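Long-range contacts in ABC-type phosphate transport system, periplasmic component (Lactobacillus brevis, PDB 4ECF), which probably binds phosphate outside the cell and delivers it to the membrane part of the PstSACB importer: residues I86-V91 with V163-A169; L124-A128 with S147-Q153; L101-F105 with A169-V173. One frame throughout, in Å; residues are numbered along the deposited sequence.

All three contacts belong to one lobe of the phosphate-binding protein and meet on the same mixed sheet. Contacts 1 and 3 share A169 and have centres about 11 Å apart; I86 N probably donates to S171 O at 2.9 Å, as strands 73-87 and 169-174 run side by side. Contacts 2 and 3 are closer, about 9 Å between centres, with S171 OG 2.8 Å from I125 O and K148 N 2.7 Å from F105 O, both probable hydrogen bonds. Contact 2 alone reaches the phosphate, through R127; Y172 of contact 3 braces strand 123-127, its OH hydrogen-bonded to the backbone N of R127.

Contact 1: I86-V91 with V163-A169; sequences IVNKKV and VATTPGA. With EDO (1,2-ethanediol), chain K.
N88 pushes its carboxamide over the end of helix 156-165, among the carbonyls of V163, A164 and T166. With CG anti to the backbone N (chi1 178°), the side chain reaches toward the helix, and ND2 donates to V163 O at 3.2 Å. That oxygen lies in the amide plane, and the bond is nearly straight at 162°. A164 O is close to ND2 as well, but badly angled for a bond. The other end of the amide turns back on its own chain: OD1 takes the backbone N-H of K90, closing an Asx turn, with that donor standing above the carbonyl plane. Water bridges OD1 to G168 N, while a 1,2-ethanediol, probably from the crystallisation liquor, uses one hydroxyl on OD1 and the other on ND2.

The backbone of N88 is tied too, its N donating to A169 O at 3.0 Å, and V87 CA makes a C-H...O contact with the same oxygen. V163 CG1 packs on the backbone carbon V87 C at 3.4 Å, and I86 CD1 lies 4.0 Å from V163 CB. At the far end V91 CG1 rests on G168 CA. The buried asparagine thus uses both ends of its amide, ND2 on V163 O and OD1 on K90 N, so its rotation is set from both sides.

Contact 2: L124-A128 with S147-Q153; sequences LINRA and SKTAQEQ. With PO4 (phosphate ion), chain B.
One water is gripped by three groups: it accepts from R127 NE at 3.0 Å and A128 N at 2.8 Å, and donates to Q153 O. Two of the three come from R127-A128 and one from Q153, and the arginine is steadied on its NE side. Bends at chi2 and chi3 (-79° and -51°) curl the R127 chain so that its other nitrogens meet the phosphate. NH2 donates to O3 at 2.8 Å, with O3 in the guanidinium plane, whereas the bond from NH1 to O1 is weak and strongly bent. S131, T133, T12, T41 and the backbone N-H groups of A13 and G132 also hydrogen-bond to the ion.

The strands themselves run parallel. N126 N donates to Q151 O at 2.9 Å, almost straight at 176°, and Q153 N donates to N126 O at 3.0 Å. Where the strands part near L124, a water spans from L124 O to Q151 N.

On one face of the sheet I125 lies alongside Q151, its CD1 against the amide, and its CG2 meets Q153 CG at 3.8 Å. N126 and E152 occupy the other face, where N126 OD1 sits 3.2 Å from A150 CB and ND2 is hydrogen-bonded to the hydroxyl of Y172. L124 CB packs on A150 CB, and the L124 side chain crosses that of K148 at about a right angle, CD1 touching K148 CB.

Strand 123-127, helix 132-140 and strand 151-153 form a beta-alpha-beta unit, and the anion sits beyond the first strand's end with backbone N-H groups around it, as expected of a periplasmic-type phosphate-binding protein.

Contact 3: L101-F105 with A169-V173; sequences LIKIF and AISYV
The rings of F105 and Y172 meet at an oblique angle, planes 48° apart and centroids 5.9 Å from each other. F105 CE1 comes to the edge of the tyrosine ring, 3.8 Å from Y172 CE2, while S171 OG lies over one face of Y172, displaced toward its rim. S171 CA in turn sits at the edge of the F105 ring. F137 of helix 132-140 joins both rings, stacked on Y172 and edge-to-face with F105.

The I170 side chain lies between helix 98-105 and its own strand, 169-174. Its CG1 is anti to the backbone N (chi1 -178°), which extends the branch toward the phenyl ring, and CD1 ends 3.7 Å from F105 CE2. The shorter branch turns to I104, I170 CG2 lying 4.1 Å from I104 CG2, and L101 CD1 touches I170 CD1 from one turn earlier in the helix.

Helix and strand meet here through buried carbon surfaces, with the polar ends of S171 and Y172 engaged by strand 123-127 instead. The attraction is therefore dispersive and hydrophobic, relying on shape.

Contact 1: I86-V91 with V163-A169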
loop_
_atom_site.group_PDB
_atom_site.type_symbol
_atom_site.label_atom_id
_atom_site.label_comp_id
_atom_site.label_asym_id
_atom_site.label_seq_id
_atom_site.Cartn_x
_atom_site.Cartn_y
_atom_site.Cartn_z
ATOM N N ILE A 86 5.121 -8.075 -8.255
ATOM C CA ILE A 86 4.956 -7.899 -9.671
ATOM C C ILE A 86 6.264 -8.169 -10.367
ATOM O O ILE A 86 7.324 -7.916 -9.828
ATOM C CB ILE A 86 4.469 -6.465 -10.051
ATOM C CG1 ILE A 86 5.345 -5.357 -9.440
ATOM C CG2 ILE A 86 2.992 -6.251 -9.620
ATOM C CD1 ILE A 86 5.196 -4.009 -10.144
ATOM N N VAL A 87 6.176 -8.736 -11.563
ATOM C CA VAL A 87 7.351 -9.036 -12.350
ATOM C C VAL A 87 7.220 -8.521 -13.767
ATOM O O VAL A 87 6.136 -8.285 -14.269
ATOM C CB VAL A 87 7.656 -10.545 -12.387
ATOM C CG1 VAL A 87 7.918 -11.096 -10.985
ATOM C CG2 VAL A 87 6.544 -11.315 -13.087
ATOM N N ASN A 88 8.372 -8.353 -14.409
ATOM C CA ASN A 88 8.411 -8.054 -15.821
ATOM C C ASN A 88 7.752 -9.222 -16.554
ATOM O O ASN A 88 7.904 -10.374 -16.161
ATOM C CB ASN A 88 9.864 -7.863 -16.246
ATOM C CG ASN A 88 10.006 -7.587 -17.734
ATOM O OD1 ASN A 88 10.121 -8.515 -18.532
ATOM N ND2 ASN A 88 10.017 -6.322 -18.107
ATOM N N LYS A 89 6.964 -8.926 -17.571
ATOM C CA LYS A 89 6.133 -9.961 -18.207
ATOM C C LYS A 89 6.901 -11.085 -18.914
ATOM O O LYS A 89 6.321 -12.122 -19.243
ATOM C CB LYS A 89 5.149 -9.286 -19.177
ATOM C CG LYS A 89 4.084 -8.476 -18.474
ATOM C CD LYS A 89 2.994 -7.957 -19.411
ATOM C CE LYS A 89 3.560 -7.111 -20.547
ATOM N NZ LYS A 89 2.482 -6.622 -21.462
ATOM N N LYS A 90 8.205 -10.905 -19.133
ATOM C CA LYS A 90 9.015 -11.912 -19.789
ATOM C C LYS A 90 9.838 -12.805 -18.839
ATOM O O LYS A 90 10.654 -13.605 -19.319
ATOM C CB LYS A 90 9.899 -11.251 -20.861
ATOM C CG LYS A 90 9.094 -10.537 -21.931
ATOM C CD LYS A 90 9.960 -10.159 -23.129
ATOM C CE LYS A 90 9.372 -8.997 -23.927
ATOM N NZ LYS A 90 8.020 -9.275 -24.496
ATOM N N VAL A 91 9.621 -12.753 -17.516
ATOM C CA VAL A 91 10.490 -13.560 -16.621
ATOM C C VAL A 91 10.162 -15.061 -16.671
ATOM O O VAL A 91 10.965 -15.878 -16.209
ATOM C CB VAL A 91 10.548 -13.066 -15.158
ATOM C CG1 VAL A 91 10.884 -11.570 -15.091
ATOM C CG2 VAL A 91 9.284 -13.386 -14.368
ATOM N N VAL A 163 9.590 -1.834 -13.365
ATOM C CA VAL A 163 9.384 -3.286 -13.533
ATOM C C VAL A 163 8.939 -3.598 -14.954
ATOM O O VAL A 163 9.431 -4.537 -15.570
ATOM C CB VAL A 163 8.406 -3.873 -12.461
ATOM C CG1 VAL A 163 7.910 -5.288 -12.834
ATOM C CG2 VAL A 163 9.099 -3.881 -11.103
ATOM N N ALA A 164 8.030 -2.772 -15.488
ATOM C CA ALA A 164 7.496 -2.984 -16.828
ATOM C C ALA A 164 8.563 -3.024 -17.902
ATOM O O ALA A 164 8.495 -3.856 -18.810
ATOM C CB ALA A 164 6.438 -1.924 -17.158
ATOM N N THR A 165 9.560 -2.145 -17.793
ATOM C CA THR A 165 10.567 -1.983 -18.831
ATOM C C THR A 165 11.896 -2.639 -18.559
ATOM O O THR A 165 12.777 -2.584 -19.417
ATOM C CB THR A 165 10.803 -0.473 -19.052
ATOM O OG1 THR A 165 11.349 0.125 -17.861
ATOM C CG2 THR A 165 9.491 0.203 -19.414
ATOM N N THR A 166 12.060 -3.278 -17.396
ATOM C CA THR A 166 13.359 -3.827 -17.016
ATOM C C THR A 166 13.374 -5.350 -17.059
ATOM O O THR A 166 12.722 -6.011 -16.213
ATOM C CB THR A 166 13.778 -3.384 -15.613
ATOM O OG1 THR A 166 13.798 -1.954 -15.544
ATOM C CG2 THR A 166 15.162 -3.947 -15.244
ATOM N N PRO A 167 14.121 -5.932 -18.020
ATOM C CA PRO A 167 14.199 -7.370 -18.078
ATOM C C PRO A 167 14.598 -7.965 -16.733
ATOM O O PRO A 167 15.506 -7.452 -16.073
ATOM C CB PRO A 167 15.318 -7.629 -19.119
ATOM C CG PRO A 167 15.255 -6.437 -20.023
ATOM C CD PRO A 167 14.867 -5.294 -19.127
ATOM N N GLY A 168 13.932 -9.045 -16.324
ATOM C CA GLY A 168 14.324 -9.751 -15.111
ATOM C C GLY A 168 13.764 -9.176 -13.807
ATOM O O GLY A 168 13.989 -9.749 -12.761
ATOM N N ALA A 169 13.048 -8.050 -13.874
ATOM C CA ALA A 169 12.673 -7.281 -12.656
ATOM C C ALA A 169 11.555 -7.928 -11.833
ATOM O O ALA A 169 10.598 -8.448 -12.383
ATOM C CB ALA A 169 12.266 -5.853 -13.026
HETATM C C1 EDO K . 11.948 -6.250 -21.597
HETATM O O1 EDO K . 11.630 -7.511 -20.991
HETATM C C2 EDO K . 10.688 -5.573 -22.118
HETATM O O2 EDO K . 9.721 -5.498 -21.068
HETATM O O HOH W 1 12.233 -10.448 -18.027
HETATM O O HOH W 2 6.684 -6.173 -18.425
#

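Contact 2: L124-A128 with S147-Q153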
loop_
_atom_site.group_PDB
_atom_site.type_symbol
_atom_site.label_atom_id
_atom_site.label_comp_id
_atom_site.label_asym_id
_atom_site.label_seq_id
_atom_site.Cartn_x
_atom_site.Cartn_y
_atom_site.Cartn_z
ATOM N N LEU A 124 16.258 -7.134 -8.609
ATOM C CA LEU A 124 15.393 -6.713 -7.512
ATOM C C LEU A 124 15.184 -5.216 -7.603
ATOM O O LEU A 124 16.138 -4.440 -7.798
ATOM C CB LEU A 124 16.016 -7.075 -6.142
ATOM C CG LEU A 124 16.279 -8.555 -5.889
ATOM C CD1 LEU A 124 16.999 -8.711 -4.552
ATOM C CD2 LEU A 124 15.009 -9.392 -5.966
ATOM N N ILE A 125 13.924 -4.813 -7.459
ATOM C CA ILE A 125 13.566 -3.403 -7.342
ATOM C C ILE A 125 12.861 -3.215 -6.002
ATOM O O ILE A 125 11.887 -3.894 -5.711
ATOM C CB ILE A 125 12.651 -2.963 -8.511
ATOM C CG1 ILE A 125 13.284 -3.307 -9.870
ATOM C CG2 ILE A 125 12.313 -1.479 -8.397
ATOM C CD1 ILE A 125 14.486 -2.486 -10.225
ATOM N N ASN A 126 13.372 -2.319 -5.169
ATOM C CA ASN A 126 12.788 -2.087 -3.849
ATOM C C ASN A 126 12.239 -0.683 -3.753
ATOM O O ASN A 126 12.603 0.214 -4.535
ATOM C CB ASN A 126 13.849 -2.282 -2.750
ATOM C CG ASN A 126 13.988 -3.728 -2.350
ATOM O OD1 ASN A 126 15.081 -4.279 -2.410
ATOM N ND2 ASN A 126 12.914 -4.328 -1.907
ATOM N N ARG A 127 11.343 -0.473 -2.784
ATOM C CA ARG A 127 11.068 0.864 -2.362
ATOM C C ARG A 127 12.063 1.265 -1.289
ATOM O O ARG A 127 12.700 0.411 -0.643
ATOM C CB ARG A 127 9.632 0.953 -1.812
ATOM C CG ARG A 127 8.544 0.722 -2.849
ATOM C CD ARG A 127 8.251 1.943 -3.737
ATOM N NE ARG A 127 8.020 3.101 -2.884
ATOM C CZ ARG A 127 6.881 3.326 -2.245
ATOM N NH1 ARG A 127 5.850 2.508 -2.406
ATOM N NH2 ARG A 127 6.786 4.344 -1.429
ATOM N N ALA A 128 12.146 2.569 -1.049
ATOM C CA ALA A 128 12.944 3.104 0.038
ATOM C C ALA A 128 12.364 2.802 1.408
ATOM O O ALA A 128 11.152 2.639 1.578
ATOM C CB ALA A 128 13.128 4.600 -0.138
ATOM N N SER A 147 15.487 -7.429 2.650
ATOM C CA SER A 147 15.860 -7.543 1.258
ATOM C C SER A 147 17.366 -7.330 1.091
ATOM O O SER A 147 17.969 -6.546 1.836
ATOM C CB SER A 147 15.066 -6.506 0.449
ATOM O OG SER A 147 13.678 -6.692 0.662
ATOM N N LYS A 148 17.939 -8.039 0.137
ATOM C CA LYS A 148 19.223 -7.739 -0.436
ATOM C C LYS A 148 19.203 -6.262 -0.934
ATOM O O LYS A 148 18.210 -5.814 -1.459
ATOM C CB LYS A 148 19.403 -8.699 -1.627
ATOM C CG LYS A 148 20.715 -8.573 -2.414
ATOM C CD LYS A 148 20.686 -9.475 -3.650
ATOM C CE LYS A 148 21.738 -9.153 -4.708
ATOM N NZ LYS A 148 21.742 -10.188 -5.805
ATOM N N THR A 149 20.302 -5.523 -0.758
ATOM C CA THR A 149 20.482 -4.183 -1.351
ATOM C C THR A 149 20.225 -4.200 -2.873
ATOM O O THR A 149 20.826 -5.009 -3.598
ATOM C CB THR A 149 21.925 -3.687 -1.066
ATOM O OG1 THR A 149 22.089 -3.584 0.352
ATOM C CG2 THR A 149 22.215 -2.314 -1.726
ATOM N N ALA A 150 19.361 -3.284 -3.334
ATOM C CA ALA A 150 18.774 -3.281 -4.696
ATOM C C ALA A 150 18.639 -1.825 -5.159
ATOM O O ALA A 150 18.636 -0.893 -4.337
ATOM C CB ALA A 150 17.347 -3.900 -4.700
ATOM N N GLN A 151 18.412 -1.661 -6.456
ATOM C CA GLN A 151 17.857 -0.417 -7.012
ATOM C C GLN A 151 16.585 -0.038 -6.234
ATOM O O GLN A 151 15.719 -0.894 -6.029
ATOM C CB GLN A 151 17.489 -0.636 -8.491
ATOM C CG GLN A 151 17.015 0.624 -9.219
ATOM C CD GLN A 151 16.579 0.360 -10.655
ATOM O OE1 GLN A 151 16.918 -0.668 -11.251
ATOM N NE2 GLN A 151 15.830 1.299 -11.218
ATOM N N GLU A 152 16.481 1.230 -5.818
ATOM C CA GLU A 152 15.280 1.738 -5.104
ATOM C C GLU A 152 14.552 2.819 -5.888
ATOM O O GLU A 152 15.158 3.595 -6.644
ATOM C CB GLU A 152 15.607 2.251 -3.692
ATOM C CG GLU A 152 15.909 1.110 -2.728
ATOM C CD GLU A 152 16.428 1.501 -1.353
ATOM O OE1 GLU A 152 16.622 2.704 -1.041
ATOM O OE2 GLU A 152 16.662 0.546 -0.563
ATOM N N GLN A 153 13.238 2.865 -5.692
ATOM C CA GLN A 153 12.370 3.816 -6.387
ATOM C C GLN A 153 11.545 4.502 -5.316
ATOM O O GLN A 153 11.376 3.940 -4.243
ATOM C CB GLN A 153 11.491 3.102 -7.404
ATOM C CG GLN A 153 12.236 2.300 -8.457
ATOM C CD GLN A 153 13.183 3.117 -9.311
ATOM O OE1 GLN A 153 14.270 2.652 -9.636
ATOM N NE2 GLN A 153 12.773 4.313 -9.705
HETATM P P PO4 B . 3.841 3.617 0.466
HETATM O O1 PO4 B . 4.564 2.330 0.085
HETATM O O2 PO4 B . 4.063 4.024 1.877
HETATM O O3 PO4 B . 4.136 4.738 -0.492
HETATM O O4 PO4 B . 2.263 3.377 0.287
HETATM O O HOH W 3 18.646 -3.925 -8.237
HETATM O O HOH W 4 10.239 4.596 -1.556
#

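Contact 3: L101-F105 with A169-V173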
loop_
_atom_site.group_PDB
_atom_site.type_symbol
_atom_site.label_atom_id
_atom_site.label_comp_id
_atom_site.label_asym_id
_atom_site.label_seq_id
_atom_site.Cartn_x
_atom_site.Cartn_y
_atom_site.Cartn_z
ATOM N N LEU A 101 10.169 -16.903 -2.932
ATOM C CA LEU A 101 10.106 -15.451 -2.848
ATOM C C LEU A 101 11.176 -14.899 -1.893
ATOM O O LEU A 101 11.870 -13.902 -2.202
ATOM C CB LEU A 101 8.703 -15.030 -2.425
ATOM C CG LEU A 101 8.485 -13.513 -2.375
ATOM C CD1 LEU A 101 8.417 -12.855 -3.762
ATOM C CD2 LEU A 101 7.203 -13.197 -1.623
ATOM N N ILE A 102 11.346 -15.555 -0.751
ATOM C CA ILE A 102 12.315 -15.116 0.252
ATOM C C ILE A 102 13.716 -15.253 -0.327
ATOM O O ILE A 102 14.526 -14.351 -0.248
ATOM C CB ILE A 102 12.188 -15.906 1.538
ATOM C CG1 ILE A 102 10.935 -15.484 2.298
ATOM C CG2 ILE A 102 13.407 -15.696 2.442
ATOM C CD1 ILE A 102 10.493 -16.425 3.404
ATOM N N LYS A 103 13.970 -16.389 -0.951
ATOM C CA LYS A 103 15.290 -16.658 -1.525
ATOM C C LYS A 103 15.593 -15.658 -2.616
ATOM O O LYS A 103 16.754 -15.309 -2.805
ATOM C CB LYS A 103 15.420 -18.095 -2.027
ATOM C CG LYS A 103 15.548 -19.115 -0.891
ATOM C CD LYS A 103 15.699 -20.512 -1.478
ATOM C CE LYS A 103 16.112 -21.526 -0.447
ATOM N NZ LYS A 103 16.367 -22.809 -1.161
ATOM N N ILE A 104 14.597 -15.241 -3.387
ATOM C CA ILE A 104 14.851 -14.207 -4.409
ATOM C C ILE A 104 15.198 -12.863 -3.788
ATOM O O ILE A 104 16.182 -12.227 -4.175
ATOM C CB ILE A 104 13.675 -14.116 -5.425
ATOM C CG1 ILE A 104 13.700 -15.388 -6.298
ATOM C CG2 ILE A 104 13.716 -12.809 -6.251
ATOM C CD1 ILE A 104 12.521 -15.579 -7.232
ATOM N N PHE A 105 14.394 -12.412 -2.840
ATOM C CA PHE A 105 14.618 -11.084 -2.236
ATOM C C PHE A 105 15.861 -11.013 -1.340
ATOM O O PHE A 105 16.419 -9.927 -1.161
ATOM C CB PHE A 105 13.347 -10.577 -1.544
ATOM C CG PHE A 105 12.431 -9.822 -2.483
ATOM C CD1 PHE A 105 12.613 -8.466 -2.690
ATOM C CD2 PHE A 105 11.483 -10.479 -3.251
ATOM C CE1 PHE A 105 11.795 -7.762 -3.588
ATOM C CE2 PHE A 105 10.673 -9.798 -4.141
ATOM C CZ PHE A 105 10.848 -8.432 -4.325
ATOM N N ALA A 169 13.048 -8.050 -13.874
ATOM C CA ALA A 169 12.673 -7.281 -12.656
ATOM C C ALA A 169 11.555 -7.928 -11.833
ATOM O O ALA A 169 10.598 -8.448 -12.383
ATOM C CB ALA A 169 12.266 -5.853 -13.026
ATOM N N ILE A 170 11.718 -7.836 -10.522
ATOM C CA ILE A 170 10.659 -8.073 -9.570
ATOM C C ILE A 170 10.587 -6.961 -8.522
ATOM O O ILE A 170 11.577 -6.477 -8.054
ATOM C CB ILE A 170 10.820 -9.469 -8.922
ATOM C CG1 ILE A 170 9.689 -9.751 -7.953
ATOM C CG2 ILE A 170 12.208 -9.614 -8.246
ATOM C CD1 ILE A 170 9.623 -11.192 -7.432
ATOM N N SER A 171 9.364 -6.612 -8.136
ATOM C CA SER A 171 9.108 -5.660 -7.047
ATOM C C SER A 171 7.765 -6.002 -6.412
ATOM O O SER A 171 7.264 -7.128 -6.532
ATOM C CB SER A 171 9.143 -4.213 -7.515
ATOM O OG SER A 171 9.275 -3.329 -6.406
ATOM N N TYR A 172 7.249 -5.038 -5.691
ATOM C CA TYR A 172 5.969 -5.201 -4.990
ATOM C C TYR A 172 5.198 -3.904 -5.088
ATOM O O TYR A 172 5.790 -2.827 -5.012
ATOM C CB TYR A 172 6.238 -5.619 -3.542
ATOM C CG TYR A 172 7.384 -4.919 -2.915
ATOM C CD1 TYR A 172 7.237 -3.673 -2.356
ATOM C CD2 TYR A 172 8.688 -5.447 -2.979
ATOM C CE1 TYR A 172 8.306 -2.994 -1.794
ATOM C CE2 TYR A 172 9.761 -4.791 -2.420
ATOM C CZ TYR A 172 9.574 -3.540 -1.823
ATOM O OH TYR A 172 10.652 -2.874 -1.267
ATOM N N VAL A 173 3.858 -3.999 -5.172
ATOM C CA VAL A 173 3.016 -2.845 -5.322
ATOM C C VAL A 173 1.608 -3.147 -4.852
ATOM O O VAL A 173 1.154 -4.302 -4.855
ATOM C CB VAL A 173 2.992 -2.329 -6.789
ATOM C CG1 VAL A 173 2.087 -3.188 -7.692
ATOM C CG2 VAL A 173 2.745 -0.837 -6.826
#